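Long-range contact in ribosome-inactivating protein 3 (Zea mays, PDB 2PQG), which is a maize member of the ribosome-inactivating protein family, with a mixed alpha/beta fold in which helices pack around a beta sheet: residues A[214-219]-A[242-247]. Sequence-based numbering, arbitrary orientation.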
# COMPACT_ATOMS: atom_id res chain seq x y z
N GLY A 214 -4.10 12.50 -1.88
CA GLY A 214 -4.90 11.35 -1.50
C GLY A 214 -5.98 11.05 -2.51
O GLY A 214 -6.25 9.89 -2.83
N LYS A 215 -6.62 12.09 -3.03
CA LYS A 215 -7.68 11.88 -4.01
C LYS A 215 -7.17 11.31 -5.32
O LYS A 215 -7.86 10.53 -5.97
CB LYS A 215 -8.43 13.18 -4.26
CG LYS A 215 -9.64 13.35 -3.37
CD LYS A 215 -9.89 14.81 -3.14
CE LYS A 215 -11.30 15.10 -2.64
NZ LYS A 215 -11.46 16.57 -2.36
N GLN A 216 -5.97 11.69 -5.72
CA GLN A 216 -5.40 11.18 -6.96
C GLN A 216 -4.99 9.74 -6.73
O GLN A 216 -5.21 8.87 -7.58
CB GLN A 216 -4.18 11.99 -7.35
CG GLN A 216 -4.42 13.46 -7.32
CD GLN A 216 -3.17 14.23 -7.60
OE1 GLN A 216 -2.20 14.16 -6.85
NE2 GLN A 216 -3.17 14.97 -8.71
N VAL A 217 -4.38 9.50 -5.57
CA VAL A 217 -3.94 8.16 -5.20
C VAL A 217 -5.10 7.18 -5.30
O VAL A 217 -4.94 6.05 -5.78
CB VAL A 217 -3.38 8.14 -3.76
CG1 VAL A 217 -3.26 6.70 -3.26
CG2 VAL A 217 -2.03 8.80 -3.71
N GLN A 218 -6.26 7.62 -4.84
CA GLN A 218 -7.45 6.78 -4.86
C GLN A 218 -8.03 6.61 -6.25
O GLN A 218 -8.95 5.83 -6.43
CB GLN A 218 -8.52 7.35 -3.93
CG GLN A 218 -8.18 7.20 -2.45
CD GLN A 218 -9.36 7.52 -1.56
OE1 GLN A 218 -9.57 8.67 -1.18
NE2 GLN A 218 -10.16 6.51 -1.25
N LYS A 219 -7.48 7.33 -7.23
CA LYS A 219 -7.98 7.23 -8.60
C LYS A 219 -6.94 6.65 -9.54
O LYS A 219 -6.96 6.91 -10.75
CB LYS A 219 -8.44 8.60 -9.10
CG LYS A 219 -9.77 9.07 -8.53
CD LYS A 219 -10.88 8.12 -8.93
CE LYS A 219 -12.23 8.60 -8.43
NZ LYS A 219 -12.39 8.51 -6.96
N GLN A 242 -9.01 16.68 -14.74
CA GLN A 242 -8.96 18.08 -14.31
C GLN A 242 -9.71 18.18 -13.00
O GLN A 242 -9.46 19.08 -12.19
CB GLN A 242 -9.55 18.98 -15.40
CG GLN A 242 -10.83 18.48 -15.99
CD GLN A 242 -11.19 19.22 -17.27
OE1 GLN A 242 -12.33 19.18 -17.73
NE2 GLN A 242 -10.20 19.90 -17.86
N LYS A 243 -10.65 17.27 -12.80
CA LYS A 243 -11.38 17.16 -11.55
C LYS A 243 -10.28 16.98 -10.45
O LYS A 243 -10.36 17.51 -9.35
CB LYS A 243 -12.19 15.88 -11.55
CG LYS A 243 -13.41 15.89 -10.66
CD LYS A 243 -14.27 14.64 -10.82
CE LYS A 243 -14.94 14.58 -12.19
NZ LYS A 243 -16.05 13.59 -12.23
N LEU A 244 -9.23 16.22 -10.77
CA LEU A 244 -8.17 15.89 -9.82
C LEU A 244 -6.97 16.80 -9.79
O LEU A 244 -6.01 16.56 -9.04
CB LEU A 244 -7.73 14.45 -10.09
CG LEU A 244 -8.74 13.32 -9.79
CD1 LEU A 244 -8.37 12.05 -10.53
CD2 LEU A 244 -8.79 13.08 -8.28
N GLY A 245 -7.02 17.85 -10.60
CA GLY A 245 -5.91 18.77 -10.68
C GLY A 245 -4.88 18.25 -11.69
O GLY A 245 -3.69 18.54 -11.54
N ILE A 246 -5.31 17.47 -12.69
CA ILE A 246 -4.41 16.94 -13.72
C ILE A 246 -5.06 17.27 -15.06
O ILE A 246 -6.23 16.93 -15.32
CB ILE A 246 -4.15 15.46 -13.52
CG1 ILE A 246 -3.93 15.20 -12.03
CG2 ILE A 246 -2.89 15.09 -14.30
CD1 ILE A 246 -3.78 13.73 -11.71
N LYS A 247 -4.30 17.93 -15.92
CA LYS A 247 -4.82 18.39 -17.20
C LYS A 247 -4.32 17.52 -18.36
O LYS A 247 -5.09 17.10 -19.21
CB LYS A 247 -4.44 19.85 -17.44
CG LYS A 247 -3.34 20.36 -16.53
CD LYS A 247 -2.94 21.78 -16.89
CE LYS A 247 -3.38 22.77 -15.83
NZ LYS A 247 -3.69 24.11 -16.40
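The side-chain amide of Q216 meets L244 O and I246 CD1, which lie off opposite faces of its plane, both near the NE2 end. L244 O belongs to a Schellman motif that closes the last turn of the helix beginning at 239. The contact joins this motif to helix 211-217 and to K219, which leads into helix 220-232, in the helical region of the ribosome-inactivating protein fold. On one face, NE2 gives a weak hydrogen bond to L244 O (3.3 Å, N-H...O angle 127°). The acceptor stands tilted well out of the amide plane, so the bond is bent. I246 CD1 approaches NE2 obliquely from the other side, 3.3 Å away. G245, at positive phi (85°), is the first residue to leave helical angles, and a type I turn is closed by G245 N bonding to Q242 O. Q216 CG is anti to its carbonyl carbon (chi1 -50°), and the extended chain beyond it carries NE2 across to the turn. I255 touches both Q216 and I246. L244 supplies most of the apolar packing. Its CD2 methyl lies over one face of the K215-Q216 peptide, nearest to K215 O at 3.6 Å. R222, on helix 220-232, also touches the leucine. K219, the N-cap residue of that helix, crosses L244 at about a right angle. Its chain bends at chi2 and again at chi4, and its end leads away from the turn, while K219 CB meets L244 CD1 at 3.7 Å.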